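Local atomic coordinates of 2-keto acid:ferredoxin oxidoreductase subunit alpha (Pyrococcus furiosus, PDB entry 4WBX), a protein that probably catalyses, as one subunit of a heterotetramer, the coenzyme A-dependent oxidative decarboxylation of 2-oxoglutarate to succinyl-CoA, passing electrons to ferredoxin. Residues G43-P48 / V67-D72; G98-Q103 / I139-W144; E113-I118 / K176-V181; G300-S305 / G378-P383; F331-I336 / Y357-E362. All coordinates share one frame; numbering follows the deposited sequence.

Interaction 1 (G43-P48 / V67-D72); sequences GYPITP and VIQMED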
# COMPACT_ATOMS: atom_id res chain seq x y z
N GLY A 43 2.80 -15.05 3.42
CA GLY A 43 1.98 -15.06 2.23
C GLY A 43 0.52 -14.84 2.54
O GLY A 43 0.18 -14.38 3.62
N TYR A 44 -0.32 -15.13 1.56
CA TYR A 44 -1.77 -15.18 1.75
C TYR A 44 -2.35 -16.23 0.83
O TYR A 44 -1.83 -16.44 -0.26
CB TYR A 44 -2.43 -13.83 1.47
CG TYR A 44 -3.79 -13.78 2.12
CD1 TYR A 44 -3.90 -13.75 3.50
CD2 TYR A 44 -4.95 -13.82 1.36
CE1 TYR A 44 -5.14 -13.73 4.12
CE2 TYR A 44 -6.20 -13.80 1.98
CZ TYR A 44 -6.28 -13.75 3.36
OH TYR A 44 -7.49 -13.73 4.00
N PRO A 45 -3.42 -16.92 1.27
CA PRO A 45 -4.09 -17.87 0.36
C PRO A 45 -4.72 -17.21 -0.87
O PRO A 45 -5.77 -16.56 -0.77
CB PRO A 45 -5.17 -18.50 1.25
CG PRO A 45 -4.64 -18.37 2.63
CD PRO A 45 -3.91 -17.06 2.65
N ILE A 46 -4.08 -17.37 -2.03
CA ILE A 46 -4.64 -16.92 -3.30
C ILE A 46 -4.34 -17.97 -4.36
O ILE A 46 -3.26 -18.56 -4.36
CB ILE A 46 -4.05 -15.58 -3.74
CG1 ILE A 46 -2.52 -15.66 -3.71
CG2 ILE A 46 -4.55 -14.44 -2.83
CD1 ILE A 46 -1.90 -15.87 -5.06
N THR A 47 -5.28 -18.19 -5.28
CA THR A 47 -5.10 -19.22 -6.30
C THR A 47 -4.17 -18.71 -7.41
O THR A 47 -4.34 -17.60 -7.92
CB THR A 47 -6.47 -19.69 -6.89
OG1 THR A 47 -7.46 -19.73 -5.86
CG2 THR A 47 -6.36 -21.09 -7.52
N PRO A 48 -3.18 -19.52 -7.81
CA PRO A 48 -2.89 -20.87 -7.33
C PRO A 48 -1.65 -20.97 -6.44
O PRO A 48 -0.87 -21.91 -6.59
CB PRO A 48 -2.67 -21.63 -8.64
CG PRO A 48 -2.02 -20.63 -9.50
CD PRO A 48 -2.49 -19.24 -9.07
N VAL A 67 4.63 -19.34 9.87
CA VAL A 67 3.90 -18.90 8.71
C VAL A 67 3.15 -17.66 9.09
O VAL A 67 2.59 -17.60 10.16
CB VAL A 67 2.97 -20.00 8.21
CG1 VAL A 67 2.03 -19.46 7.13
CG2 VAL A 67 3.79 -21.17 7.67
N ILE A 68 3.17 -16.64 8.25
CA ILE A 68 2.56 -15.37 8.61
C ILE A 68 1.53 -14.97 7.56
O ILE A 68 1.87 -14.64 6.43
CB ILE A 68 3.64 -14.26 8.75
CG1 ILE A 68 4.30 -14.36 10.13
CG2 ILE A 68 3.03 -12.86 8.62
CD1 ILE A 68 5.07 -13.12 10.53
N GLN A 69 0.26 -15.02 7.93
CA GLN A 69 -0.79 -14.78 6.95
C GLN A 69 -1.02 -13.30 6.77
O GLN A 69 -1.77 -12.68 7.51
CB GLN A 69 -2.08 -15.47 7.37
CG GLN A 69 -3.26 -15.12 6.51
CD GLN A 69 -4.48 -15.95 6.83
OE1 GLN A 69 -4.43 -17.18 6.78
NE2 GLN A 69 -5.58 -15.28 7.16
N MET A 70 -0.35 -12.71 5.79
CA MET A 70 -0.52 -11.28 5.60
C MET A 70 -1.43 -10.95 4.43
O MET A 70 -1.26 -11.44 3.31
CB MET A 70 0.83 -10.57 5.44
CG MET A 70 1.08 -9.61 6.60
SD MET A 70 2.82 -9.29 6.94
CE MET A 70 2.77 -9.42 8.72
N GLU A 71 -2.43 -10.15 4.77
CA GLU A 71 -3.28 -9.46 3.83
C GLU A 71 -2.50 -8.94 2.61
O GLU A 71 -2.68 -9.39 1.49
CB GLU A 71 -3.97 -8.30 4.56
CG GLU A 71 -4.26 -8.54 6.08
CD GLU A 71 -3.16 -8.06 7.08
OE1 GLU A 71 -2.08 -7.55 6.66
OE2 GLU A 71 -3.38 -8.18 8.32
N ASP A 72 -1.61 -7.99 2.88
CA ASP A 72 -0.99 -7.13 1.87
C ASP A 72 0.30 -7.71 1.25
O ASP A 72 1.26 -7.95 1.99
CB ASP A 72 -0.69 -5.77 2.53
CG ASP A 72 -0.40 -4.69 1.53
OD1 ASP A 72 0.29 -4.97 0.54
OD2 ASP A 72 -0.85 -3.54 1.74
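Gly43 spends both of its backbone polar groups on Ile68 and Met70, at the end of the neighbouring strand. Its N donates to Ile68 O over 3.2 Å, with 153° at the hydrogen, and its carbonyl O accepts Met70 N at 2.8 Å. The two bonds fall on residues either side of Gln69, the register of a parallel bridge between Gly43 and Gln69, and Gln69 CA adds a C-H...O contact of 3.5 Å to Gly43 O. Strand 40-43, helix 50-59 and strand 66-69 thus form a beta-alpha-beta unit at the edge of the mixed sheet of the thiamine diphosphate-binding fold, with Pro45, Val67 and Gln69 resting on Phe53 of the connecting helix. Past the bridge the segments diverge and side chains take over. Tyr44 CB lies 3.2 Å from Met70 O; CG anti to the backbone N (chi1 -161°) carries the ring to the extended Gln69 chain, Tyr44 CE1 lying 3.3 Å from Gln69 CG, while the Gln69 amide stands nearly perpendicular to the ring (87°). Pro45 CD sits over one face of the same ring. Asp72, at the N-cap of helix 73-85, gives OD1 to Ile74 N, and Met70 packs on Tyr108 of the second subunit.

Interaction 2 (G98-Q103 / I139-W144); sequences GFSLMQ and IMQAIW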
# COMPACT_ATOMS: atom_id res chain seq x y z
N GLY A 98 -0.48 -9.03 -7.72
CA GLY A 98 0.19 -9.06 -6.44
C GLY A 98 1.66 -8.86 -6.70
O GLY A 98 2.34 -8.10 -6.01
N PHE A 99 2.15 -9.53 -7.74
CA PHE A 99 3.57 -9.52 -8.04
C PHE A 99 4.02 -8.12 -8.39
O PHE A 99 5.13 -7.73 -8.04
CB PHE A 99 3.91 -10.44 -9.19
CG PHE A 99 5.39 -10.69 -9.36
CD1 PHE A 99 6.15 -11.14 -8.29
CD2 PHE A 99 5.99 -10.53 -10.58
CE1 PHE A 99 7.46 -11.40 -8.45
CE2 PHE A 99 7.33 -10.78 -10.74
CZ PHE A 99 8.07 -11.22 -9.68
N SER A 100 3.16 -7.38 -9.08
CA SER A 100 3.41 -5.98 -9.35
C SER A 100 3.62 -5.20 -8.04
O SER A 100 4.57 -4.46 -7.93
CB SER A 100 2.27 -5.37 -10.16
OG SER A 100 2.22 -5.93 -11.46
N LEU A 101 2.74 -5.38 -7.06
CA LEU A 101 2.87 -4.71 -5.78
C LEU A 101 4.22 -4.92 -5.08
O LEU A 101 4.69 -4.03 -4.36
CB LEU A 101 1.74 -5.16 -4.86
CG LEU A 101 0.37 -4.59 -5.23
CD1 LEU A 101 -0.76 -5.19 -4.38
CD2 LEU A 101 0.37 -3.07 -5.15
N MET A 102 4.85 -6.08 -5.28
CA MET A 102 6.08 -6.39 -4.57
C MET A 102 7.33 -5.78 -5.22
O MET A 102 8.43 -5.93 -4.67
CB MET A 102 6.30 -7.91 -4.44
CG MET A 102 5.18 -8.74 -3.83
SD MET A 102 5.82 -10.42 -3.65
CE MET A 102 4.66 -11.27 -2.58
N GLN A 103 7.20 -5.09 -6.36
CA GLN A 103 8.40 -4.67 -7.12
C GLN A 103 9.32 -3.67 -6.38
O GLN A 103 10.54 -3.77 -6.50
CB GLN A 103 8.01 -4.08 -8.48
CG GLN A 103 7.39 -5.10 -9.47
CD GLN A 103 8.21 -6.38 -9.67
OE1 GLN A 103 9.30 -6.37 -10.24
NE2 GLN A 103 7.68 -7.50 -9.18
N ILE A 139 7.19 -12.97 -17.63
CA ILE A 139 8.61 -13.23 -17.85
C ILE A 139 9.43 -11.93 -17.83
O ILE A 139 10.47 -11.85 -17.16
CB ILE A 139 8.88 -13.95 -19.18
CG1 ILE A 139 8.08 -15.25 -19.25
CG2 ILE A 139 10.40 -14.20 -19.34
CD1 ILE A 139 7.89 -15.76 -20.66
N MET A 140 8.97 -10.92 -18.57
CA MET A 140 9.69 -9.66 -18.59
C MET A 140 9.59 -8.93 -17.24
O MET A 140 10.59 -8.39 -16.73
CB MET A 140 9.17 -8.76 -19.72
CG MET A 140 9.51 -9.29 -21.13
SD MET A 140 11.27 -9.66 -21.34
CE MET A 140 11.79 -8.27 -22.32
N GLN A 141 8.41 -8.92 -16.64
CA GLN A 141 8.25 -8.23 -15.38
C GLN A 141 9.14 -8.86 -14.33
O GLN A 141 9.64 -8.18 -13.45
CB GLN A 141 6.79 -8.23 -14.93
CG GLN A 141 6.56 -7.53 -13.60
CD GLN A 141 5.13 -7.66 -13.11
OE1 GLN A 141 4.50 -6.67 -12.70
NE2 GLN A 141 4.60 -8.88 -13.12
N ALA A 142 9.37 -10.16 -14.43
CA ALA A 142 10.27 -10.79 -13.48
C ALA A 142 11.68 -10.21 -13.61
O ALA A 142 12.39 -10.06 -12.61
CB ALA A 142 10.29 -12.32 -13.67
N ILE A 143 12.08 -9.88 -14.84
CA ILE A 143 13.44 -9.38 -15.11
C ILE A 143 13.60 -7.89 -14.82
O ILE A 143 14.57 -7.46 -14.19
CB ILE A 143 13.83 -9.63 -16.59
CG1 ILE A 143 14.21 -11.08 -16.82
CG2 ILE A 143 15.01 -8.77 -17.00
CD1 ILE A 143 14.05 -11.47 -18.27
N TRP A 144 12.64 -7.10 -15.30
CA TRP A 144 12.80 -5.66 -15.39
C TRP A 144 11.80 -4.83 -14.57
O TRP A 144 11.69 -3.62 -14.77
CB TRP A 144 12.64 -5.22 -16.84
CG TRP A 144 13.60 -5.74 -17.86
CD1 TRP A 144 13.32 -6.59 -18.89
CD2 TRP A 144 14.98 -5.37 -18.01
NE1 TRP A 144 14.45 -6.80 -19.65
CE2 TRP A 144 15.48 -6.06 -19.13
CE3 TRP A 144 15.85 -4.52 -17.29
CZ2 TRP A 144 16.81 -5.93 -19.56
CZ3 TRP A 144 17.17 -4.40 -17.72
CH2 TRP A 144 17.63 -5.10 -18.84
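The carbonyl oxygen of Phe99 is gripped twice. Gln103 NE2 donates to Phe99 O at 2.8 Å with 169° at the hydrogen, and Met102 N reaches the same oxygen from the other face of the carbonyl plane at 3.2 Å. The Gln103 chain is bent at chi2 (-52°), which folds its amide back over Phe99, so that NE2 also lies 3.6 Å above the centre of the Phe99 ring plane. That ring is therefore covered on one face by its own segment and meets residues 139-144 at its edge. There Phe99 CE2 comes within 4.0 Å of Ala142 CA, and the amide plane of Gln141 is turned 82° to the ring, with Gln141 CD 3.9 Å from Phe99 CD2. Gln141 is extended, its chain spanning the gap between the helices to end beside Ser100, where Ser100 OG is 3.8 Å from Gln141 CD. All five residues that touch are buried. Gly145 and His147 of the third subunit pack on Gln141 and Ser100. Within the chain, both helices lie against the central sheet: Phe99 rests on Thr94 and Ile182, Ala142 on Leu184, Ile143 on Ile328 of strand 324-329, and Leu101 and Met102 turn to helix 73-85.

Interaction 3 (E113-I118 / K176-V181); sequences ETPVVI and KYRTPV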
# COMPACT_ATOMS: atom_id res chain seq x y z
N GLU A 113 21.37 -6.31 -0.98
CA GLU A 113 21.87 -7.67 -1.09
C GLU A 113 21.24 -8.57 -0.04
O GLU A 113 21.95 -9.19 0.77
CB GLU A 113 23.39 -7.68 -0.96
CG GLU A 113 24.10 -6.89 -2.06
CD GLU A 113 25.60 -6.94 -1.92
OE1 GLU A 113 26.14 -6.17 -1.10
OE2 GLU A 113 26.23 -7.75 -2.63
N THR A 114 19.90 -8.60 -0.04
CA THR A 114 19.13 -9.47 0.83
C THR A 114 18.77 -10.81 0.20
O THR A 114 18.11 -10.85 -0.82
CB THR A 114 17.82 -8.82 1.23
OG1 THR A 114 18.10 -7.60 1.92
CG2 THR A 114 17.00 -9.76 2.13
N PRO A 115 19.23 -11.92 0.81
CA PRO A 115 18.72 -13.24 0.46
C PRO A 115 17.26 -13.43 0.83
O PRO A 115 16.89 -13.33 2.01
CB PRO A 115 19.61 -14.19 1.26
CG PRO A 115 20.29 -13.33 2.28
CD PRO A 115 20.45 -12.02 1.60
N VAL A 116 16.45 -13.70 -0.18
CA VAL A 116 15.04 -13.97 -0.01
C VAL A 116 14.57 -14.66 -1.29
O VAL A 116 15.13 -14.42 -2.37
CB VAL A 116 14.22 -12.66 0.29
CG1 VAL A 116 14.31 -11.69 -0.88
CG2 VAL A 116 12.75 -12.98 0.65
N VAL A 117 13.58 -15.54 -1.17
CA VAL A 117 13.04 -16.22 -2.34
C VAL A 117 11.58 -15.80 -2.60
O VAL A 117 10.77 -15.74 -1.68
CB VAL A 117 13.11 -17.74 -2.16
CG1 VAL A 117 12.40 -18.45 -3.30
CG2 VAL A 117 14.57 -18.22 -2.00
N ILE A 118 11.24 -15.53 -3.85
CA ILE A 118 9.89 -15.15 -4.22
C ILE A 118 9.34 -16.13 -5.25
O ILE A 118 10.02 -16.44 -6.23
CB ILE A 118 9.85 -13.73 -4.79
CG1 ILE A 118 10.26 -12.74 -3.72
CG2 ILE A 118 8.44 -13.38 -5.33
CD1 ILE A 118 11.17 -11.70 -4.21
N LYS A 176 24.24 -17.62 -1.72
CA LYS A 176 25.58 -17.55 -2.28
C LYS A 176 25.85 -16.19 -2.90
O LYS A 176 26.92 -15.63 -2.72
CB LYS A 176 25.79 -18.65 -3.32
CG LYS A 176 27.10 -18.56 -4.07
CD LYS A 176 27.26 -19.76 -5.02
CE LYS A 176 28.52 -19.65 -5.88
NZ LYS A 176 28.52 -20.53 -7.09
N TYR A 177 24.87 -15.67 -3.61
CA TYR A 177 25.03 -14.40 -4.29
C TYR A 177 24.33 -13.30 -3.52
O TYR A 177 24.22 -12.19 -4.01
CB TYR A 177 24.50 -14.47 -5.71
CG TYR A 177 25.35 -15.33 -6.61
CD1 TYR A 177 26.14 -14.76 -7.62
CD2 TYR A 177 25.39 -16.71 -6.46
CE1 TYR A 177 26.93 -15.55 -8.44
CE2 TYR A 177 26.17 -17.51 -7.29
CZ TYR A 177 26.94 -16.92 -8.28
OH TYR A 177 27.71 -17.72 -9.09
N ARG A 178 23.87 -13.62 -2.32
CA ARG A 178 23.22 -12.63 -1.46
C ARG A 178 22.22 -11.78 -2.26
O ARG A 178 22.33 -10.57 -2.33
CB ARG A 178 24.26 -11.73 -0.80
CG ARG A 178 25.20 -12.45 0.17
CD ARG A 178 24.61 -12.52 1.58
NE ARG A 178 24.13 -11.21 2.06
CZ ARG A 178 23.53 -11.01 3.23
NH1 ARG A 178 23.34 -12.02 4.07
NH2 ARG A 178 23.13 -9.78 3.56
N THR A 179 21.28 -12.45 -2.90
CA THR A 179 20.33 -11.77 -3.77
C THR A 179 18.91 -12.33 -3.59
O THR A 179 18.75 -13.44 -3.08
CB THR A 179 20.73 -11.93 -5.24
OG1 THR A 179 19.66 -11.48 -6.06
CG2 THR A 179 20.96 -13.39 -5.54
N PRO A 180 17.88 -11.57 -3.99
CA PRO A 180 16.57 -12.23 -4.05
C PRO A 180 16.58 -13.24 -5.17
O PRO A 180 17.30 -13.02 -6.14
CB PRO A 180 15.60 -11.09 -4.37
CG PRO A 180 16.31 -9.85 -4.04
CD PRO A 180 17.77 -10.12 -4.24
N VAL A 181 15.82 -14.32 -5.06
CA VAL A 181 15.66 -15.19 -6.22
C VAL A 181 14.21 -15.35 -6.54
O VAL A 181 13.40 -15.57 -5.66
CB VAL A 181 16.29 -16.57 -6.00
CG1 VAL A 181 16.15 -17.39 -7.27
CG2 VAL A 181 17.76 -16.42 -5.61
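Val116 and Val181 join through the tight end of this contact. Val181 N donates to Val116 O at 2.8 Å, Ile118 N to Val181 O at 2.8 Å and 170°, and Pro180 CA closes to 3.1 Å from Val116 O. Val116 CG1 adds an apolar contact of 3.8 Å to Pro180 CB. These bonds pair the central strands 116-122 and 180-186 in parallel, each entered from a helix that ends in a Schellman motif, with Glu113 and Arg178 as the positive-phi residues. At this partly exposed end the strand bonding gives way to side chains. Arg178, bent at chi2 and chi3 (-87° and -50°), lays its guanidinium across Pro115, whose CD lies 3.6 Å above the middle of that plane. Arg178 NH2 is 3.1 Å from Glu113 O. A serine in place of Arg178 would probably leave the Pro115 ring without its flat cover and take the positive charge away from Glu113 O. The Glu113 carboxylate turns instead to a salt bridge with Lys273, which also bonds Arg178 O.

Interaction 4 (G300-S305 / G378-P383); sequences GIVARS and GEVHTP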
# COMPACT_ATOMS: atom_id res chain seq x y z
N GLY A 300 8.94 -23.60 -18.83
CA GLY A 300 7.76 -23.89 -18.03
C GLY A 300 6.87 -25.03 -18.54
O GLY A 300 7.36 -25.98 -19.15
N ILE A 301 5.56 -24.93 -18.28
CA ILE A 301 4.58 -25.90 -18.75
C ILE A 301 4.57 -26.05 -20.29
O ILE A 301 3.91 -26.92 -20.84
CB ILE A 301 3.16 -25.52 -18.29
CG1 ILE A 301 2.20 -26.71 -18.38
CG2 ILE A 301 2.63 -24.38 -19.12
CD1 ILE A 301 2.55 -27.89 -17.51
N VAL A 302 5.30 -25.18 -20.98
CA VAL A 302 5.31 -25.19 -22.44
C VAL A 302 6.54 -25.96 -22.95
O VAL A 302 6.58 -26.36 -24.11
CB VAL A 302 5.26 -23.75 -23.02
CG1 VAL A 302 5.24 -23.75 -24.54
CG2 VAL A 302 4.02 -23.05 -22.52
N ALA A 303 7.52 -26.22 -22.10
CA ALA A 303 8.56 -27.16 -22.50
C ALA A 303 7.99 -28.61 -22.61
O ALA A 303 8.35 -29.35 -23.53
CB ALA A 303 9.73 -27.11 -21.53
N ARG A 304 7.11 -29.01 -21.70
CA ARG A 304 6.60 -30.39 -21.66
C ARG A 304 5.70 -30.70 -22.87
O ARG A 304 5.61 -31.86 -23.33
CB ARG A 304 5.82 -30.65 -20.36
N SER A 305 5.02 -29.67 -23.37
CA SER A 305 4.15 -29.84 -24.52
C SER A 305 4.88 -29.55 -25.82
O SER A 305 4.37 -29.83 -26.90
CB SER A 305 2.93 -28.93 -24.39
OG SER A 305 2.49 -28.48 -25.66
N GLY A 378 -5.88 -19.45 -21.85
CA GLY A 378 -6.21 -20.63 -21.06
C GLY A 378 -5.32 -21.85 -21.24
O GLY A 378 -4.39 -22.08 -20.47
N GLU A 379 -5.63 -22.65 -22.27
CA GLU A 379 -4.95 -23.92 -22.46
C GLU A 379 -3.48 -23.74 -22.77
O GLU A 379 -3.11 -22.77 -23.43
N VAL A 380 -2.65 -24.65 -22.27
CA VAL A 380 -1.28 -24.79 -22.74
C VAL A 380 -1.33 -25.19 -24.20
O VAL A 380 -2.36 -25.68 -24.69
CB VAL A 380 -0.49 -25.89 -21.98
CG1 VAL A 380 1.04 -25.70 -22.11
CG2 VAL A 380 -0.91 -25.92 -20.54
N HIS A 381 -0.22 -24.99 -24.89
CA HIS A 381 -0.06 -25.58 -26.20
C HIS A 381 -0.26 -27.09 -26.10
O HIS A 381 0.38 -27.74 -25.27
CB HIS A 381 1.31 -25.22 -26.77
CG HIS A 381 1.53 -23.74 -26.93
ND1 HIS A 381 1.33 -22.85 -25.90
CD2 HIS A 381 1.92 -23.01 -28.00
CE1 HIS A 381 1.58 -21.62 -26.33
NE2 HIS A 381 1.94 -21.69 -27.60
N THR A 382 -1.22 -27.61 -26.88
CA THR A 382 -1.31 -29.05 -27.17
C THR A 382 -0.25 -29.33 -28.23
O THR A 382 -0.09 -28.55 -29.16
CB THR A 382 -2.69 -29.47 -27.70
OG1 THR A 382 -2.98 -28.76 -28.90
CG2 THR A 382 -3.78 -29.17 -26.68
N PRO A 383 0.48 -30.43 -28.08
CA PRO A 383 1.67 -30.61 -28.93
C PRO A 383 1.31 -30.68 -30.41
O PRO A 383 2.17 -30.36 -31.24
CB PRO A 383 2.27 -31.92 -28.44
CG PRO A 383 1.53 -32.27 -27.16
CD PRO A 383 0.19 -31.63 -27.28
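Val302 CG1 sits 4.2 Å above the plane of the His381 imidazole, displaced toward its rim, with His381 ND1 as its nearest ring atom. The other ring nitrogen, NE2, is satisfied by Ile373 O, and Ile386 and Pro349 also touch this side chain. The contact belongs to core domain II, a family related to the transketolase C-terminal domain, and joins the weakly bonded helix 301-306 to the loop leading into helix 383-389. Thr382 is the N-cap of the latter, and Glu385 OE1 accepts from Thr382 N. Val380 carries most of the apolar packing. Its CG1, anti to the backbone N (chi1 -160°), meets Ile301 CG2 at 3.6 Å and Val302 CG2 at 4.0 Å, while Val380 CG2 turns to Ile301 CG1 at 3.9 Å. The placing of the Ser305 hydroxyl against His381 O is doubtful, too close for a sound bond. At the start of helix 383-389, Pro383 CB lies 3.3 Å from Ser305 O.

Interaction 5 (F331-I336 / Y357-E362); sequences FDFELI and YHLIKE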
# COMPACT_ATOMS: atom_id res chain seq x y z
N PHE A 331 20.78 -14.06 -18.33
CA PHE A 331 20.49 -14.82 -19.54
C PHE A 331 21.69 -15.01 -20.45
O PHE A 331 22.35 -14.05 -20.80
CB PHE A 331 19.38 -14.14 -20.34
CG PHE A 331 18.81 -15.02 -21.40
CD1 PHE A 331 17.89 -16.02 -21.07
CD2 PHE A 331 19.19 -14.87 -22.72
CE1 PHE A 331 17.35 -16.85 -22.05
CE2 PHE A 331 18.66 -15.69 -23.70
CZ PHE A 331 17.74 -16.69 -23.36
N ASP A 332 21.97 -16.25 -20.84
CA ASP A 332 23.11 -16.54 -21.72
C ASP A 332 22.81 -16.23 -23.18
O ASP A 332 22.28 -17.07 -23.92
CB ASP A 332 23.55 -17.99 -21.60
CG ASP A 332 24.95 -18.21 -22.13
OD1 ASP A 332 25.68 -17.21 -22.27
OD2 ASP A 332 25.31 -19.38 -22.37
N PHE A 333 23.16 -15.01 -23.60
CA PHE A 333 22.82 -14.55 -24.94
C PHE A 333 23.66 -15.28 -26.00
O PHE A 333 23.13 -15.72 -27.03
CB PHE A 333 22.99 -13.02 -25.03
CG PHE A 333 21.85 -12.24 -24.41
CD1 PHE A 333 20.69 -11.97 -25.14
CD2 PHE A 333 21.94 -11.75 -23.11
CE1 PHE A 333 19.63 -11.25 -24.58
CE2 PHE A 333 20.88 -11.03 -22.54
CZ PHE A 333 19.73 -10.78 -23.28
N GLU A 334 24.96 -15.42 -25.73
CA GLU A 334 25.87 -16.14 -26.61
C GLU A 334 25.42 -17.57 -26.94
O GLU A 334 25.52 -18.01 -28.08
CB GLU A 334 27.25 -16.18 -25.99
CG GLU A 334 27.56 -14.96 -25.15
CD GLU A 334 29.01 -14.56 -25.24
OE1 GLU A 334 29.87 -15.29 -24.70
OE2 GLU A 334 29.29 -13.51 -25.86
N LEU A 335 24.92 -18.30 -25.95
CA LEU A 335 24.45 -19.64 -26.22
C LEU A 335 23.39 -19.66 -27.31
O LEU A 335 23.42 -20.51 -28.21
CB LEU A 335 23.91 -20.28 -24.95
CG LEU A 335 23.22 -21.64 -25.06
CD1 LEU A 335 23.56 -22.42 -23.83
CD2 LEU A 335 21.70 -21.50 -25.17
N ILE A 336 22.43 -18.73 -27.25
CA ILE A 336 21.38 -18.66 -28.25
C ILE A 336 21.99 -18.30 -29.61
O ILE A 336 21.48 -18.69 -30.66
CB ILE A 336 20.29 -17.62 -27.88
CG1 ILE A 336 19.71 -17.92 -26.50
CG2 ILE A 336 19.17 -17.60 -28.91
CD1 ILE A 336 18.99 -19.22 -26.40
N TYR A 357 10.47 -14.74 -26.50
CA TYR A 357 10.79 -14.43 -27.89
C TYR A 357 11.84 -13.36 -28.08
O TYR A 357 12.77 -13.53 -28.88
CB TYR A 357 9.53 -14.01 -28.64
CG TYR A 357 9.83 -13.25 -29.91
CD1 TYR A 357 10.12 -13.92 -31.09
CD2 TYR A 357 9.83 -11.86 -29.92
CE1 TYR A 357 10.41 -13.22 -32.26
CE2 TYR A 357 10.13 -11.15 -31.08
CZ TYR A 357 10.41 -11.83 -32.24
OH TYR A 357 10.69 -11.13 -33.38
N HIS A 358 11.67 -12.23 -27.39
CA HIS A 358 12.55 -11.08 -27.55
C HIS A 358 13.97 -11.41 -27.15
O HIS A 358 14.90 -11.01 -27.83
CB HIS A 358 12.06 -9.88 -26.73
CG HIS A 358 10.79 -9.28 -27.23
ND1 HIS A 358 10.76 -8.20 -28.08
CD2 HIS A 358 9.49 -9.59 -26.97
CE1 HIS A 358 9.50 -7.88 -28.34
NE2 HIS A 358 8.71 -8.71 -27.68
N LEU A 359 14.14 -12.13 -26.05
CA LEU A 359 15.50 -12.46 -25.62
C LEU A 359 16.14 -13.40 -26.60
O LEU A 359 17.36 -13.43 -26.76
CB LEU A 359 15.50 -13.10 -24.23
CG LEU A 359 15.08 -12.21 -23.08
CD1 LEU A 359 13.85 -12.82 -22.44
CD2 LEU A 359 16.21 -12.09 -22.08
N ILE A 360 15.30 -14.20 -27.26
CA ILE A 360 15.80 -15.15 -28.25
C ILE A 360 16.29 -14.38 -29.47
O ILE A 360 17.46 -14.50 -29.85
CB ILE A 360 14.74 -16.18 -28.65
CG1 ILE A 360 14.28 -16.99 -27.43
CG2 ILE A 360 15.30 -17.10 -29.71
CD1 ILE A 360 15.39 -17.63 -26.63
N LYS A 361 15.42 -13.56 -30.06
CA LYS A 361 15.81 -12.73 -31.21
C LYS A 361 17.02 -11.81 -30.94
O LYS A 361 17.84 -11.57 -31.83
CB LYS A 361 14.62 -11.89 -31.70
CG LYS A 361 14.94 -11.08 -32.95
CD LYS A 361 13.86 -11.18 -34.01
CE LYS A 361 14.41 -10.84 -35.40
NZ LYS A 361 13.32 -10.76 -36.42
N GLU A 362 17.15 -11.31 -29.72
CA GLU A 362 18.32 -10.52 -29.38
C GLU A 362 19.51 -11.44 -29.21
O GLU A 362 20.67 -11.04 -29.38
CB GLU A 362 18.07 -9.69 -28.12
CG GLU A 362 19.32 -9.01 -27.54
CD GLU A 362 19.03 -8.28 -26.24
OE1 GLU A 362 17.83 -8.09 -25.92
OE2 GLU A 362 20.00 -7.92 -25.53
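Different first torsions turn Phe331 and Phe333 onto the same leucine: Phe331 holds CG anti to its backbone N (chi1 -166°), Phe333 holds CG anti to its carbonyl carbon (chi1 -78°). Leu359 CD2 is the shared partner, 4.0 Å from Phe331 CG, over one face of that ring, and 3.9 Å from Phe333 CZ. The two phenyls also meet each other, Phe331 CD2 standing over the centre of the Phe333 ring. Glu362 reaches Phe333 on an extended chain, bringing Glu362 CD to 3.5 Å from Phe333 CE1 with the carboxylate turned only 24° from the ring plane. Its polar end serves the assembly: Glu362 OE2 accepts from His358 ND1 of the third subunit, and the same bond is repeated with the roles of the chains exchanged. A valine in place of Glu362 would probably leave that histidine without its acceptor and Phe333 without the extended chain beside its ring. At the other end of the contact, Ile360 starts out pointing away, but its CD1 returns to meet Ile336 CD1 at 3.9 Å, the side chains crossing at about a right angle, and Phe331 CZ at 4.1 Å. No hydrogen bond joins the segments. The N-terminal turn of helix 333-341 thus packs on helix 356-363, with Phe331 reaching Ile325 and Leu359 reaching Trp329 of strand 324-329, and Ile360 resting on Val370 of strand 369-374.

From the N terminus, interaction 1 closes first, around helix 50-59, before any other contact opens. Interactions 2 and 3 then cross: 98-103 and 113-118 open in turn, 139-144 closes the former, and 176-181 the latter. They touch where Phe99 packs on Ile118, so helix 97-101 sits against the sheet that interactions 1 and 3 share. In core domain II, 300-305 opens interaction 4, interaction 5 opens and closes within its span, and 378-383 ends it; their centres are 21 Å apart. Met140 packing on Leu359 joins interaction 2 to interaction 5 across the two family regions, and both reach the third subunit. Interactions 3 and 4 lie on opposite sides of the chain's centre.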